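Local coordinates for enolase (alpha proteobacterium BAL199, PDB 3UGV), which probably catalyses a magnesium-dependent reaction of the enolase superfamily, as in mandelate racemase and muconate lactonizing enzymes, at residues P155-A160 with G365-D371; M324-P330 with A343-Q349. All blocks are in the same frame, centred on the assembly; numbering follows the deposited sequence.

Interaction 1 of 2, residues P155-A160 with G365-D371; sequences PGSVKA and GDLIVPD
Val158 and Leu367 form a hydrogen-bonded antiparallel pair, Val158 N to Leu367 O at 3.1 Å and Leu367 N to Val158 O at 2.9 Å, and the ladder runs on with Ala160 N to Gly365 O and an almost straight bond (174°) from Val369 N to Gly156 O. On one face of these strands stand Ser157, Lys159, Asp366 and Ile368. Asp366 can be followed outward: CB passes 3.7 Å from Val158 O and 3.8 Å from Ser157 OG; CG lies 4.1 Å from Lys159 CA; OD1 comes to 3.2 Å from that same CA, while OD2 leans back to Ser157 CB at 3.9 Å. With CG beside its own backbone N (chi1 -60°), the carboxylate reaches over the neighbouring strand. The lysine's amine has a separate engagement, a cation-pi contact with Trp345. On the other face Val158 and Leu367 pack on helix 330-337 and strand 346-348. Beyond the strand ends, Val369 CG1 meets Pro155 CB at 4.2 Å. With an alanine in place of Asp366, Lys159 CA and CB would probably lose their nearest side-chain neighbour on the opposing strand, and a gap would open between Ser157 and Lys159. The pairing thus rests on main-chain bonds, between a buried apolar face and a more exposed, mostly polar one that also carries Ile368.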
ATOM      1  N   PRO F 155       0.144  23.060 -38.130  1.00 42.94           N
ATOM      2  CA  PRO F 155       0.100  24.425 -37.592  1.00 41.69           C
ATOM      3  C   PRO F 155      -1.325  24.856 -37.239  1.00 38.14           C
ATOM      4  O   PRO F 155      -2.277  24.493 -37.928  1.00 40.36           O
ATOM      5  CB  PRO F 155       0.628  25.272 -38.756  1.00 41.39           C
ATOM      6  CG  PRO F 155       1.471  24.333 -39.546  1.00 43.77           C
ATOM      7  CD  PRO F 155       0.791  23.008 -39.451  1.00 35.03           C
ATOM      8  N   GLY F 156      -1.466  25.631 -36.171  1.00 38.98           N
ATOM      9  CA  GLY F 156      -2.774  26.088 -35.748  1.00 36.93           C
ATOM     10  C   GLY F 156      -2.708  26.851 -34.442  1.00 34.25           C
ATOM     11  O   GLY F 156      -1.639  27.295 -34.024  1.00 36.32           O
ATOM     12  N   SER F 157      -3.860  26.982 -33.796  1.00 29.73           N
ATOM     13  CA  SER F 157      -4.001  27.773 -32.580  1.00 38.35           C
ATOM     14  C   SER F 157      -3.738  26.949 -31.320  1.00 32.96           C
ATOM     15  O   SER F 157      -4.092  25.774 -31.251  1.00 33.52           O
ATOM     16  CB  SER F 157      -5.410  28.381 -32.509  1.00 40.28           C
ATOM     17  OG  SER F 157      -5.461  29.606 -33.213  1.00 52.06           O
ATOM     18  N   VAL F 158      -3.115  27.582 -30.330  1.00 26.24           N
ATOM     19  CA  VAL F 158      -2.893  26.963 -29.028  1.00 25.79           C
ATOM     20  C   VAL F 158      -3.263  27.971 -27.951  1.00 28.87           C
ATOM     21  O   VAL F 158      -2.693  29.066 -27.906  1.00 25.59           O
ATOM     22  CB  VAL F 158      -1.431  26.564 -28.819  1.00 29.02           C
ATOM     23  CG1 VAL F 158      -1.301  25.694 -27.555  1.00 31.60           C
ATOM     24  CG2 VAL F 158      -0.893  25.837 -30.035  1.00 25.00           C
ATOM     25  N   LYS F 159      -4.227  27.611 -27.107  1.00 24.91           N
ATOM     26  CA  LYS F 159      -4.699  28.498 -26.049  1.00 27.35           C
ATOM     27  C   LYS F 159      -3.532  28.818 -25.134  1.00 28.24           C
ATOM     28  O   LYS F 159      -2.784  27.924 -24.752  1.00 24.94           O
ATOM     29  CB  LYS F 159      -5.836  27.838 -25.252  1.00 22.22           C
ATOM     30  CG  LYS F 159      -6.662  28.808 -24.398  1.00 26.08           C
ATOM     31  CD  LYS F 159      -7.767  28.084 -23.640  1.00 25.18           C
ATOM     32  CE  LYS F 159      -7.170  26.952 -22.815  1.00 38.96           C
ATOM     33  NZ  LYS F 159      -8.190  26.120 -22.112  1.00 47.47           N
ATOM     34  N   ALA F 160      -3.350  30.090 -24.802  1.00 24.37           N
ATOM     35  CA  ALA F 160      -2.230  30.461 -23.945  1.00 18.31           C
ATOM     36  C   ALA F 160      -2.686  31.343 -22.804  1.00 20.79           C
ATOM     37  O   ALA F 160      -3.810  31.834 -22.790  1.00 31.65           O
ATOM     38  CB  ALA F 160      -1.138  31.154 -24.751  1.00 18.58           C
ATOM     39  N   GLY F 365      -6.064  35.423 -27.504  1.00 31.62           N
ATOM     40  CA  GLY F 365      -5.366  34.665 -26.485  1.00 34.45           C
ATOM     41  C   GLY F 365      -4.829  33.308 -26.924  1.00 33.05           C
ATOM     42  O   GLY F 365      -4.318  32.559 -26.100  1.00 35.79           O
ATOM     43  N   ASP F 366      -4.955  32.973 -28.206  1.00 32.41           N
ATOM     44  CA  ASP F 366      -4.298  31.781 -28.737  1.00 31.27           C
ATOM     45  C   ASP F 366      -3.038  32.202 -29.471  1.00 34.22           C
ATOM     46  O   ASP F 366      -3.051  33.195 -30.198  1.00 34.57           O
ATOM     47  CB  ASP F 366      -5.202  31.027 -29.717  1.00 33.49           C
ATOM     48  CG  ASP F 366      -6.501  30.557 -29.080  1.00 48.12           C
ATOM     49  OD1 ASP F 366      -6.539  30.410 -27.839  1.00 38.75           O
ATOM     50  OD2 ASP F 366      -7.487  30.336 -29.824  1.00 57.06           O
ATOM     51  N   LEU F 367      -1.954  31.458 -29.275  1.00 29.47           N
ATOM     52  CA  LEU F 367      -0.721  31.668 -30.032  1.00 32.22           C
ATOM     53  C   LEU F 367      -0.805  30.886 -31.346  1.00 36.47           C
ATOM     54  O   LEU F 367      -1.076  29.686 -31.347  1.00 39.81           O
ATOM     55  CB  LEU F 367       0.500  31.209 -29.225  1.00 31.01           C
ATOM     56  CG  LEU F 367       1.866  31.629 -29.772  1.00 29.21           C
ATOM     57  CD1 LEU F 367       2.025  33.149 -29.657  1.00 34.46           C
ATOM     58  CD2 LEU F 367       3.028  30.910 -29.082  1.00 20.41           C
ATOM     59  N   ILE F 368      -0.586  31.575 -32.461  1.00 39.04           N
ATOM     60  CA  ILE F 368      -0.722  30.982 -33.792  1.00 27.55           C
ATOM     61  C   ILE F 368       0.597  30.387 -34.267  1.00 25.65           C
ATOM     62  O   ILE F 368       1.579  31.104 -34.381  1.00 32.94           O
ATOM     63  CB  ILE F 368      -1.145  32.045 -34.822  1.00 25.73           C
ATOM     64  CG1 ILE F 368      -2.506  32.638 -34.453  1.00 38.62           C
ATOM     65  CG2 ILE F 368      -1.178  31.435 -36.218  1.00 30.86           C
ATOM     66  CD1 ILE F 368      -3.587  31.585 -34.209  1.00 42.19           C
ATOM     67  N   VAL F 369       0.630  29.082 -34.526  1.00 26.02           N
ATOM     68  CA  VAL F 369       1.838  28.450 -35.060  1.00 28.14           C
ATOM     69  C   VAL F 369       1.859  28.719 -36.552  1.00 33.21           C
ATOM     70  O   VAL F 369       0.912  28.358 -37.248  1.00 31.93           O
ATOM     71  CB  VAL F 369       1.872  26.910 -34.859  1.00 34.84           C
ATOM     72  CG1 VAL F 369       3.110  26.326 -35.525  1.00 29.08           C
ATOM     73  CG2 VAL F 369       1.839  26.532 -33.387  1.00 39.21           C
ATOM     74  N   PRO F 370       2.934  29.352 -37.048  1.00 32.28           N
ATOM     75  CA  PRO F 370       3.014  29.787 -38.450  1.00 37.28           C
ATOM     76  C   PRO F 370       3.385  28.631 -39.371  1.00 41.67           C
ATOM     77  O   PRO F 370       4.096  27.713 -38.957  1.00 35.84           O
ATOM     78  CB  PRO F 370       4.160  30.794 -38.426  1.00 33.48           C
ATOM     79  CG  PRO F 370       5.085  30.238 -37.379  1.00 37.80           C
ATOM     80  CD  PRO F 370       4.172  29.655 -36.307  1.00 33.98           C
ATOM     81  N   ASP F 371       2.912  28.677 -40.610  1.00 39.81           N
ATOM     82  CA  ASP F 371       3.270  27.655 -41.576  1.00 44.42           C
ATOM     83  C   ASP F 371       4.654  27.959 -42.152  1.00 50.94           C
ATOM     84  O   ASP F 371       4.777  28.326 -43.318  1.00 57.86           O
ATOM     85  CB  ASP F 371       2.224  27.578 -42.688  1.00 53.19           C
ATOM     86  CG  ASP F 371       2.090  26.178 -43.274  1.00 65.75           C
ATOM     87  OD1 ASP F 371       3.079  25.411 -43.267  1.00 60.53           O
ATOM     88  OD2 ASP F 371       0.984  25.843 -43.744  1.00 76.95           O
TER

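Interaction 2 of 2, residues M324-P330 with A343-Q349; sequences MSTHLYP and AHWLEWQ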
ATOM      1  N   MET F 324      -1.227  18.517 -19.410  1.00 27.44           N
ATOM      2  CA  MET F 324       0.160  18.923 -19.531  1.00 22.63           C
ATOM      3  C   MET F 324       0.217  20.303 -20.171  1.00 23.79           C
ATOM      4  O   MET F 324      -0.405  20.535 -21.208  1.00 29.01           O
ATOM      5  CB  MET F 324       0.893  17.882 -20.379  1.00 20.49           C
ATOM      6  CG  MET F 324       2.363  18.109 -20.604  1.00 21.21           C
ATOM      7  SD  MET F 324       3.064  16.566 -21.220  1.00 31.45           S
ATOM      8  CE  MET F 324       4.695  17.069 -21.741  1.00 20.97           C
ATOM      9  N   SER F 325       0.939  21.220 -19.531  1.00 22.31           N
ATOM     10  CA  SER F 325       1.106  22.587 -20.030  1.00 23.43           C
ATOM     11  C   SER F 325       2.585  22.823 -20.274  1.00 26.83           C
ATOM     12  O   SER F 325       3.401  21.953 -19.987  1.00 27.58           O
ATOM     13  CB  SER F 325       0.564  23.610 -19.018  1.00 28.41           C
ATOM     14  OG  SER F 325      -0.855  23.538 -18.897  1.00 18.34           O
ATOM     15  N   THR F 326       2.941  23.988 -20.802  1.00 22.42           N
ATOM     16  CA  THR F 326       4.343  24.273 -21.088  1.00 20.72           C
ATOM     17  C   THR F 326       4.954  25.250 -20.102  1.00 26.94           C
ATOM     18  O   THR F 326       4.262  25.887 -19.323  1.00 28.88           O
ATOM     19  CB  THR F 326       4.553  24.868 -22.497  1.00 20.34           C
ATOM     20  OG1 THR F 326       3.837  26.110 -22.605  1.00 26.40           O
ATOM     21  CG2 THR F 326       4.080  23.900 -23.570  1.00 20.52           C
ATOM     22  N   HIS F 327       6.270  25.358 -20.150  1.00 23.49           N
ATOM     23  CA  HIS F 327       6.965  26.389 -19.410  1.00 23.74           C
ATOM     24  C   HIS F 327       8.070  26.986 -20.262  1.00 27.65           C
ATOM     25  O   HIS F 327       8.960  26.272 -20.724  1.00 24.71           O
ATOM     26  CB  HIS F 327       7.568  25.835 -18.138  1.00 18.04           C
ATOM     27  CG  HIS F 327       8.320  26.857 -17.353  1.00 25.88           C
ATOM     28  ND1 HIS F 327       9.696  26.878 -17.281  1.00 27.45           N
ATOM     29  CD2 HIS F 327       7.885  27.907 -16.614  1.00 23.38           C
ATOM     30  CE1 HIS F 327      10.076  27.884 -16.515  1.00 27.70           C
ATOM     31  NE2 HIS F 327       8.998  28.531 -16.107  1.00 28.02           N
ATOM     32  N   LEU F 328       7.995  28.299 -20.457  1.00 26.74           N
ATOM     33  CA  LEU F 328       8.892  29.032 -21.342  1.00 25.30           C
ATOM     34  C   LEU F 328       8.859  28.496 -22.790  1.00 31.85           C
ATOM     35  O   LEU F 328       8.018  27.650 -23.142  1.00 24.73           O
ATOM     36  CB  LEU F 328      10.309  29.064 -20.761  1.00 20.52           C
ATOM     37  CG  LEU F 328      10.435  29.741 -19.388  1.00 28.10           C
ATOM     38  CD1 LEU F 328      11.866  29.675 -18.845  1.00 20.24           C
ATOM     39  CD2 LEU F 328       9.954  31.190 -19.459  1.00 31.60           C
ATOM     40  N   TYR F 329       9.753  29.020 -23.625  1.00 24.73           N
ATOM     41  CA  TYR F 329       9.907  28.565 -25.010  1.00 24.22           C
ATOM     42  C   TYR F 329       8.592  28.459 -25.762  1.00 21.97           C
ATOM     43  O   TYR F 329       8.226  27.380 -26.220  1.00 30.18           O
ATOM     44  CB  TYR F 329      10.628  27.215 -25.054  1.00 27.89           C
ATOM     45  CG  TYR F 329      11.874  27.187 -24.208  1.00 24.70           C
ATOM     46  CD1 TYR F 329      13.099  27.546 -24.744  1.00 20.49           C
ATOM     47  CD2 TYR F 329      11.821  26.816 -22.873  1.00 25.86           C
ATOM     48  CE1 TYR F 329      14.244  27.534 -23.979  1.00 23.02           C
ATOM     49  CE2 TYR F 329      12.964  26.805 -22.089  1.00 30.22           C
ATOM     50  CZ  TYR F 329      14.176  27.168 -22.651  1.00 31.29           C
ATOM     51  OH  TYR F 329      15.325  27.154 -21.896  1.00 34.84           O
ATOM     52  N   PRO F 330       7.891  29.585 -25.915  1.00 19.63           N
ATOM     53  CA  PRO F 330       6.543  29.589 -26.492  1.00 25.12           C
ATOM     54  C   PRO F 330       6.534  29.026 -27.905  1.00 26.05           C
ATOM     55  O   PRO F 330       5.558  28.377 -28.297  1.00 30.02           O
ATOM     56  CB  PRO F 330       6.159  31.077 -26.492  1.00 28.09           C
ATOM     57  CG  PRO F 330       7.019  31.680 -25.463  1.00 25.99           C
ATOM     58  CD  PRO F 330       8.307  30.921 -25.473  1.00 20.54           C
ATOM     59  N   ALA F 343      -2.618  18.122 -23.943  1.00 23.81           N
ATOM     60  CA  ALA F 343      -2.312  19.550 -23.974  1.00 17.00           C
ATOM     61  C   ALA F 343      -3.320  20.342 -23.169  1.00 19.47           C
ATOM     62  O   ALA F 343      -4.520  20.110 -23.248  1.00 25.20           O
ATOM     63  CB  ALA F 343      -2.269  20.055 -25.407  1.00 20.95           C
ATOM     64  N   HIS F 344      -2.827  21.284 -22.383  1.00 24.57           N
ATOM     65  CA  HIS F 344      -3.699  22.028 -21.494  1.00 24.91           C
ATOM     66  C   HIS F 344      -3.540  23.529 -21.766  1.00 26.81           C
ATOM     67  O   HIS F 344      -4.322  24.109 -22.523  1.00 28.50           O
ATOM     68  CB  HIS F 344      -3.414  21.637 -20.031  1.00 14.88           C
ATOM     69  CG  HIS F 344      -4.422  22.158 -19.055  1.00 24.54           C
ATOM     70  ND1 HIS F 344      -4.149  22.290 -17.708  1.00 17.08           N
ATOM     71  CD2 HIS F 344      -5.696  22.595 -19.230  1.00 14.27           C
ATOM     72  CE1 HIS F 344      -5.213  22.780 -17.095  1.00 19.71           C
ATOM     73  NE2 HIS F 344      -6.160  22.988 -17.997  1.00 18.36           N
ATOM     74  N   TRP F 345      -2.527  24.153 -21.174  1.00 27.07           N
ATOM     75  CA  TRP F 345      -2.260  25.574 -21.423  1.00 23.86           C
ATOM     76  C   TRP F 345      -0.839  25.786 -21.915  1.00 27.17           C
ATOM     77  O   TRP F 345       0.092  25.070 -21.515  1.00 23.75           O
ATOM     78  CB  TRP F 345      -2.413  26.411 -20.149  1.00 14.91           C
ATOM     79  CG  TRP F 345      -3.803  26.603 -19.609  1.00 25.09           C
ATOM     80  CD1 TRP F 345      -4.452  25.797 -18.718  1.00 21.27           C
ATOM     81  CD2 TRP F 345      -4.682  27.711 -19.860  1.00 25.21           C
ATOM     82  NE1 TRP F 345      -5.679  26.324 -18.411  1.00 25.41           N
ATOM     83  CE2 TRP F 345      -5.851  27.497 -19.100  1.00 27.28           C
ATOM     84  CE3 TRP F 345      -4.604  28.852 -20.669  1.00 18.22           C
ATOM     85  CZ2 TRP F 345      -6.938  28.388 -19.121  1.00 17.20           C
ATOM     86  CZ3 TRP F 345      -5.684  29.741 -20.684  1.00 18.41           C
ATOM     87  CH2 TRP F 345      -6.827  29.504 -19.910  1.00 19.42           C
ATOM     88  N   LEU F 346      -0.669  26.802 -22.756  1.00 27.98           N
ATOM     89  CA  LEU F 346       0.652  27.245 -23.181  1.00 18.09           C
ATOM     90  C   LEU F 346       1.059  28.490 -22.396  1.00 27.53           C
ATOM     91  O   LEU F 346       0.331  29.479 -22.379  1.00 28.99           O
ATOM     92  CB  LEU F 346       0.643  27.569 -24.671  1.00 22.75           C
ATOM     93  CG  LEU F 346       2.022  28.002 -25.172  1.00 30.44           C
ATOM     94  CD1 LEU F 346       2.462  27.171 -26.353  1.00 26.66           C
ATOM     95  CD2 LEU F 346       2.049  29.475 -25.497  1.00 28.15           C
ATOM     96  N   GLU F 347       2.210  28.454 -21.737  1.00 23.89           N
ATOM     97  CA  GLU F 347       2.662  29.644 -21.035  1.00 26.82           C
ATOM     98  C   GLU F 347       3.258  30.619 -22.034  1.00 30.80           C
ATOM     99  O   GLU F 347       4.185  30.265 -22.757  1.00 24.45           O
ATOM    100  CB  GLU F 347       3.709  29.310 -19.976  1.00 19.98           C
ATOM    101  CG  GLU F 347       4.135  30.528 -19.169  1.00 28.98           C
ATOM    102  CD  GLU F 347       5.242  30.220 -18.179  1.00 43.51           C
ATOM    103  OE1 GLU F 347       5.045  30.433 -16.956  1.00 40.11           O
ATOM    104  OE2 GLU F 347       6.311  29.759 -18.627  1.00 46.36           O
ATOM    105  N   TRP F 348       2.744  31.847 -22.069  1.00 26.79           N
ATOM    106  CA  TRP F 348       3.257  32.831 -23.012  1.00 21.46           C
ATOM    107  C   TRP F 348       3.922  34.001 -22.315  1.00 21.23           C
ATOM    108  O   TRP F 348       3.412  34.521 -21.324  1.00 24.88           O
ATOM    109  CB  TRP F 348       2.158  33.325 -23.960  1.00 21.45           C
ATOM    110  CG  TRP F 348       2.622  34.351 -24.987  1.00 25.77           C
ATOM    111  CD1 TRP F 348       3.095  34.095 -26.249  1.00 30.88           C
ATOM    112  CD2 TRP F 348       2.655  35.783 -24.835  1.00 21.17           C
ATOM    113  NE1 TRP F 348       3.413  35.275 -26.887  1.00 28.41           N
ATOM    114  CE2 TRP F 348       3.153  36.324 -26.043  1.00 25.71           C
ATOM    115  CE3 TRP F 348       2.310  36.660 -23.801  1.00 27.77           C
ATOM    116  CZ2 TRP F 348       3.319  37.698 -26.238  1.00 22.36           C
ATOM    117  CZ3 TRP F 348       2.469  38.031 -24.002  1.00 30.53           C
ATOM    118  CH2 TRP F 348       2.975  38.532 -25.207  1.00 22.47           C
ATOM    119  N   GLN F 349       5.068  34.408 -22.852  1.00 17.48           N
ATOM    120  CA  GLN F 349       5.752  35.624 -22.422  1.00 21.02           C
ATOM    121  C   GLN F 349       6.518  36.157 -23.626  1.00 29.92           C
ATOM    122  O   GLN F 349       6.791  35.410 -24.562  1.00 34.29           O
ATOM    123  CB  GLN F 349       6.692  35.346 -21.246  1.00 20.53           C
ATOM    124  CG  GLN F 349       7.958  34.589 -21.621  1.00 35.35           C
ATOM    125  CD  GLN F 349       7.726  33.110 -21.863  1.00 44.74           C
ATOM    126  OE1 GLN F 349       6.860  32.480 -21.238  1.00 50.35           O
ATOM    127  NE2 GLN F 349       8.504  32.542 -22.777  1.00 35.27           N
TER
HETATM  128  O   HOH W   1      -1.529  21.606 -17.071  1.00 20.62           O
HETATM  129  O   HOH W   2       5.228  27.995 -23.620  1.00 28.14           O
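The imidazole of His327 and the carboxylate of Glu347 lie side by side and point the same way, their planes 50° apart, with Glu347 OE2 approaching His327 CD2 obliquely at 3.2 Å. Leu328 CG covers one face of this imidazole near its rim, and ND1 is hydrogen-bonded to Asp300. At the other end of the contact, Trp345 CD1 sits 3.3 Å above the centre of the His344 ring, while a water in the plane of that ring joins His344 ND1 to Ser325 OG. Ser325 OG also lies near the plane of the Trp345 indole, at its edge, and accepts the hydrogen bond of Trp345 N (2.9 Å); the indole NE1 is held by Glu248.

Between these ends Thr326 N bonds to Trp345 O. Thr326 OG1, set between its backbone N and carbonyl carbon (chi1 61°), accepts from Glu347 N at 3.0 Å and donates to a second water, which in turn donates to Leu328 O and Glu347 O. The extended Glu347 side chain brings OE2 to Leu328 N, 2.9 Å away and nearly along the C-O axis of the carboxylate, while OE1 makes a salt bridge with Lys194. Both carboxylate oxygens are therefore tied, which fixes the turn of the group. Gln349 crosses Pro330 at about a right angle; Gln349 NE2 lies 3.2 Å from Pro330 CD, and the buried Gln349 OE1 finds no partner in the model.

The His327 side chain is about 4 Å from a bound magnesium ion. A histidine bonded to an aspartate, beside a glutamate salt-bridged to a lysine, is consistent with the active site of mandelate racemase-type members of the enolase superfamily, at the C-terminal ends of the barrel strands.

In the fold
After the antiparallel N-terminal sheet and the helices that follow it, the chain enters strand 157-162, then runs through the parallel strands 192-196 to 296-297 before reaching 324-330. Interaction 2 closes a short loop there, enclosing helix 330-337 and returning as strand 346-348. Interaction 1 closes only afterwards, when 365-371 comes back to 155-160, so interaction 2 is nested inside its much longer loop. The two meet in one mixed sheet, in which strand 157-162 lies between 346-348 and 366-368; a probable hydrogen bond from Leu346 N to Lys159 O (3.1 Å) joins them, and Leu367 packs against Pro330. Together they tie both late strands to 157-162, consistent with barrel closure, last strand against first.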